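Local coordinates for protein DNA ligase (PDB 1A0I) that joins breaks in the DNA backbone with energy from ATP, probably through an adenylated enzyme intermediate, and probably serves phage T7 DNA replication, at residues R74-D78 with D79-Y83; M176-L179 with L180-Y183. One frame throughout, in Å; residues are numbered along the deposited sequence.

Contact 1 and contact 2 give a worked example of how two helix ends meet. Contact 1 covers the end of helix 70-77 and the turn that follows it; contact 2, later in the chain, is the last two turns of helix 166-183. Their centres lie about 10 Å apart, on the same side of the chain's centre, and all four segments belong to the ATP-dependent DNA ligase domain. The two touch directly: R80 NH2 makes a salt bridge with E182 OE1 (2.6 Å), D78 OD2 and Y183 OH probably share a hydrogen bond, and L179 packs on R80 and C81. Polar bonds and apolar packing thus join the turn to the second helix.

Contact 1 (R74-D78 with D79-Y83)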
loop_
_atom_site.group_PDB
_atom_site.type_symbol
_atom_site.label_atom_id
_atom_site.label_comp_id
_atom_site.label_asym_id
_atom_site.label_seq_id
_atom_site.Cartn_x
_atom_site.Cartn_y
_atom_site.Cartn_z
ATOM N N ARG A 74 -21.238 23.769 -2.150
ATOM C CA ARG A 74 -21.461 23.747 -3.583
ATOM C C ARG A 74 -21.293 22.345 -4.121
ATOM O O ARG A 74 -22.166 21.973 -4.896
ATOM C CB ARG A 74 -20.499 24.710 -4.299
ATOM C CG ARG A 74 -20.671 26.107 -3.698
ATOM C CD ARG A 74 -19.743 27.113 -4.316
ATOM N NE ARG A 74 -20.349 27.574 -5.541
ATOM C CZ ARG A 74 -21.035 28.710 -5.602
ATOM N NH1 ARG A 74 -21.160 29.472 -4.519
ATOM N NH2 ARG A 74 -21.572 29.072 -6.760
ATOM N N LEU A 75 -20.293 21.568 -3.666
ATOM C CA LEU A 75 -20.079 20.174 -4.061
ATOM C C LEU A 75 -21.235 19.272 -3.633
ATOM O O LEU A 75 -21.627 18.362 -4.370
ATOM C CB LEU A 75 -18.759 19.630 -3.451
ATOM C CG LEU A 75 -18.193 18.261 -3.908
ATOM C CD1 LEU A 75 -16.695 18.195 -3.645
ATOM C CD2 LEU A 75 -18.916 17.144 -3.202
ATOM N N LEU A 76 -21.775 19.441 -2.426
ATOM C CA LEU A 76 -22.935 18.670 -2.007
ATOM C C LEU A 76 -24.181 19.010 -2.837
ATOM O O LEU A 76 -24.994 18.142 -3.187
ATOM C CB LEU A 76 -23.165 18.948 -0.533
ATOM C CG LEU A 76 -22.544 18.041 0.539
ATOM C CD1 LEU A 76 -21.222 17.504 0.094
ATOM C CD2 LEU A 76 -22.328 18.853 1.813
ATOM N N ASN A 77 -24.384 20.274 -3.209
ATOM C CA ASN A 77 -25.565 20.662 -3.964
ATOM C C ASN A 77 -25.530 20.095 -5.358
ATOM O O ASN A 77 -26.564 19.575 -5.773
ATOM C CB ASN A 77 -25.694 22.175 -4.009
ATOM C CG ASN A 77 -26.252 22.665 -2.683
ATOM O OD1 ASN A 77 -26.622 21.913 -1.766
ATOM N ND2 ASN A 77 -26.290 23.960 -2.444
ATOM N N ASP A 78 -24.374 20.067 -6.012
ATOM C CA ASP A 78 -24.108 19.420 -7.300
ATOM C C ASP A 78 -24.857 18.117 -7.536
ATOM O O ASP A 78 -24.842 17.211 -6.688
ATOM C CB ASP A 78 -22.628 19.105 -7.425
ATOM C CG ASP A 78 -22.109 18.884 -8.825
ATOM O OD1 ASP A 78 -22.566 18.004 -9.525
ATOM O OD2 ASP A 78 -21.221 19.596 -9.239
ATOM N N ASP A 79 -25.528 18.044 -8.677
ATOM C CA ASP A 79 -26.303 16.900 -9.144
ATOM C C ASP A 79 -25.575 15.586 -9.034
ATOM O O ASP A 79 -26.090 14.576 -8.566
ATOM C CB ASP A 79 -26.676 17.054 -10.592
ATOM C CG ASP A 79 -27.831 18.007 -10.753
ATOM O OD1 ASP A 79 -28.918 17.644 -10.306
ATOM O OD2 ASP A 79 -27.627 19.097 -11.299
ATOM N N ARG A 80 -24.316 15.683 -9.447
ATOM C CA ARG A 80 -23.361 14.612 -9.517
ATOM C C ARG A 80 -22.935 14.137 -8.147
ATOM O O ARG A 80 -22.119 13.213 -8.130
ATOM C CB ARG A 80 -22.120 15.074 -10.270
ATOM C CG ARG A 80 -22.183 15.572 -11.690
ATOM C CD ARG A 80 -20.818 16.156 -12.083
ATOM N NE ARG A 80 -20.547 17.438 -11.454
ATOM C CZ ARG A 80 -19.374 18.090 -11.519
ATOM N NH1 ARG A 80 -18.322 17.595 -12.180
ATOM N NH2 ARG A 80 -19.246 19.256 -10.902
ATOM N N CYS A 81 -23.356 14.789 -7.045
ATOM C CA CYS A 81 -23.037 14.318 -5.712
ATOM C C CYS A 81 -24.275 13.604 -5.247
ATOM O O CYS A 81 -25.403 14.105 -5.232
ATOM C CB CYS A 81 -22.743 15.419 -4.674
ATOM S SG CYS A 81 -22.604 14.763 -2.977
ATOM N N PHE A 82 -23.991 12.373 -4.882
ATOM C CA PHE A 82 -24.980 11.451 -4.381
ATOM C C PHE A 82 -25.041 11.432 -2.876
ATOM O O PHE A 82 -25.978 10.861 -2.326
ATOM C CB PHE A 82 -24.658 10.066 -4.928
ATOM C CG PHE A 82 -24.733 10.082 -6.451
ATOM C CD1 PHE A 82 -25.976 10.217 -7.085
ATOM C CD2 PHE A 82 -23.559 10.023 -7.210
ATOM C CE1 PHE A 82 -26.040 10.289 -8.475
ATOM C CE2 PHE A 82 -23.625 10.099 -8.600
ATOM C CZ PHE A 82 -24.865 10.225 -9.227
ATOM N N TYR A 83 -24.105 12.075 -2.169
ATOM C CA TYR A 83 -24.109 12.052 -0.712
ATOM C C TYR A 83 -24.422 13.446 -0.227
ATOM O O TYR A 83 -23.552 14.252 0.099
ATOM C CB TYR A 83 -22.754 11.630 -0.167
ATOM C CG TYR A 83 -22.263 10.365 -0.826
ATOM C CD1 TYR A 83 -22.729 9.142 -0.363
ATOM C CD2 TYR A 83 -21.404 10.439 -1.927
ATOM C CE1 TYR A 83 -22.341 7.970 -1.010
ATOM C CE2 TYR A 83 -21.018 9.266 -2.579
ATOM C CZ TYR A 83 -21.495 8.041 -2.116
ATOM O OH TYR A 83 -21.153 6.868 -2.759
#
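D78 lays its carboxylate against the guanidinium group of R80, two residues further on, and the arginine grips it side-on with two nitrogens. R80 NE donates to D78 OD1 at 2.8 Å, while R80 NH2 reaches D78 OD2 at 2.6 Å. Both oxygens are met on the syn side, but the two flat groups are not coplanar: their planes stand 37° apart. D78 OD1 also receives R80 N, at 2.9 Å, on its anti lone pair, and this bond helps hold the carboxylate in place. D78 sends CG anti to its own N (chi1 -160°), which turns the acid toward the turn, and a bend at chi3 of R80 brings the edge of the guanidinium, NE and NH2, round to the carboxylate. With Y183 OH as a probable further partner of D78 and E182 as a second acid for R80, the paired opposite charges of D78, R80 and E182 would probably favour their ionised forms.

The backbone closes a type I turn from D78 to C81, with C81 N bonded to D78 O at 2.9 Å from well above the carbonyl plane. C81 points back at the helix, where its SG touches L75 CD2 and L76 CD1 loosely. K84 NZ is hydrogen-bonded to the carbonyl oxygens of L76, N77 and D78, at the helix end and the first residue beyond it. D78 is the first residue to leave helical geometry, and the whole is a helix C-terminus running into a type I beta turn, on the way from helix 70-77 to strand 86-95.

Contact 2 (M176-L179 with L180-Y183); sequences MLPL and LQEY
M176 begins this piece of alpha-helix by resting CG against CD1 of L180, one turn on, at 3.7 Å. The pair shows the familiar i to i+4 packing along a helix, here in the closing turns of helix 166-183. With CG anti to the backbone N (chi1 -180°), the methionine chain, bent at chi2 and chi3, crosses L180 at an angle, and M176 O takes the N-H of L180 in its carbonyl plane. Next, L177 O accepts from Q181 N at 2.9 Å. The two side chains touch only loosely, L177 CG lying 4.1 Å from Q181 NE2. The leucine faces inward to L147 and A191, on strands 143-152 and 188-197.

P178, on the exposed side, cannot donate a backbone N-H, and the helix is kinked here: neither its N nor that of L179 is bonded to the preceding turn. The carbonyl of P178 does accept, holding E182 N from 35° out of the plane. L179 turns its side chain to helix 70-77, where it packs on L75, and to the turn after that helix. E182 and Y183 carry their polar ends the same way, to R80 and D78 respectively. The last backbone bond is nearly straight: Y183 N donates to L179 O over 2.9 Å, with an angle of 174° at the hydrogen.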
loop_
_atom_site.group_PDB
_atom_site.type_symbol
_atom_site.label_atom_id
_atom_site.label_comp_id
_atom_site.label_asym_id
_atom_site.label_seq_id
_atom_site.Cartn_x
_atom_site.Cartn_y
_atom_site.Cartn_z
ATOM N N MET A 176 -17.082 10.450 -7.761
ATOM C CA MET A 176 -16.835 11.545 -6.834
ATOM C C MET A 176 -15.632 12.384 -7.252
ATOM O O MET A 176 -15.627 13.615 -7.150
ATOM C CB MET A 176 -16.618 10.981 -5.431
ATOM C CG MET A 176 -16.357 12.078 -4.395
ATOM S SD MET A 176 -17.599 13.401 -4.368
ATOM C CE MET A 176 -18.980 12.555 -3.641
ATOM N N LEU A 177 -14.621 11.711 -7.784
ATOM C CA LEU A 177 -13.366 12.267 -8.233
ATOM C C LEU A 177 -13.480 13.548 -9.045
ATOM O O LEU A 177 -12.817 14.483 -8.596
ATOM C CB LEU A 177 -12.649 11.158 -9.006
ATOM C CG LEU A 177 -11.244 10.687 -8.645
ATOM C CD1 LEU A 177 -10.873 10.969 -7.197
ATOM C CD2 LEU A 177 -11.212 9.201 -8.956
ATOM N N PRO A 178 -14.271 13.776 -10.112
ATOM C CA PRO A 178 -14.335 15.055 -10.802
ATOM C C PRO A 178 -14.985 16.136 -9.953
ATOM O O PRO A 178 -14.637 17.304 -10.141
ATOM C CB PRO A 178 -15.103 14.798 -12.084
ATOM C CG PRO A 178 -15.304 13.301 -12.147
ATOM C CD PRO A 178 -15.242 12.858 -10.694
ATOM N N LEU A 179 -15.947 15.852 -9.057
ATOM C CA LEU A 179 -16.459 16.909 -8.193
ATOM C C LEU A 179 -15.328 17.393 -7.307
ATOM O O LEU A 179 -15.074 18.596 -7.256
ATOM C CB LEU A 179 -17.584 16.432 -7.304
ATOM C CG LEU A 179 -18.955 16.284 -7.928
ATOM C CD1 LEU A 179 -19.023 14.962 -8.642
ATOM C CD2 LEU A 179 -20.029 16.259 -6.870
ATOM N N LEU A 180 -14.570 16.472 -6.707
ATOM C CA LEU A 180 -13.426 16.837 -5.878
ATOM C C LEU A 180 -12.363 17.618 -6.625
ATOM O O LEU A 180 -11.902 18.634 -6.120
ATOM C CB LEU A 180 -12.760 15.600 -5.271
ATOM C CG LEU A 180 -13.544 14.933 -4.156
ATOM C CD1 LEU A 180 -13.005 13.539 -3.907
ATOM C CD2 LEU A 180 -13.482 15.804 -2.926
ATOM N N GLN A 181 -12.004 17.206 -7.829
ATOM C CA GLN A 181 -10.993 17.879 -8.627
ATOM C C GLN A 181 -11.461 19.240 -9.120
ATOM O O GLN A 181 -10.659 20.167 -9.294
ATOM C CB GLN A 181 -10.637 17.040 -9.838
ATOM C CG GLN A 181 -10.084 15.676 -9.527
ATOM C CD GLN A 181 -10.311 14.675 -10.641
ATOM O OE1 GLN A 181 -11.260 14.712 -11.416
ATOM N NE2 GLN A 181 -9.452 13.687 -10.736
ATOM N N GLU A 182 -12.770 19.331 -9.396
ATOM C CA GLU A 182 -13.347 20.577 -9.874
ATOM C C GLU A 182 -13.320 21.613 -8.738
ATOM O O GLU A 182 -12.655 22.654 -8.816
ATOM C CB GLU A 182 -14.781 20.318 -10.329
ATOM C CG GLU A 182 -15.209 21.149 -11.537
ATOM C CD GLU A 182 -16.715 21.401 -11.620
ATOM O OE1 GLU A 182 -17.408 20.536 -12.140
ATOM O OE2 GLU A 182 -17.215 22.431 -11.183
ATOM N N TYR A 183 -13.976 21.303 -7.619
ATOM C CA TYR A 183 -14.075 22.246 -6.528
ATOM C C TYR A 183 -12.824 22.416 -5.700
ATOM O O TYR A 183 -12.589 23.507 -5.172
ATOM C CB TYR A 183 -15.207 21.850 -5.610
ATOM C CG TYR A 183 -16.542 21.899 -6.320
ATOM C CD1 TYR A 183 -17.097 23.126 -6.662
ATOM C CD2 TYR A 183 -17.211 20.722 -6.636
ATOM C CE1 TYR A 183 -18.330 23.172 -7.319
ATOM C CE2 TYR A 183 -18.443 20.760 -7.290
ATOM C CZ TYR A 183 -19.002 21.989 -7.626
ATOM O OH TYR A 183 -20.258 22.050 -8.190
#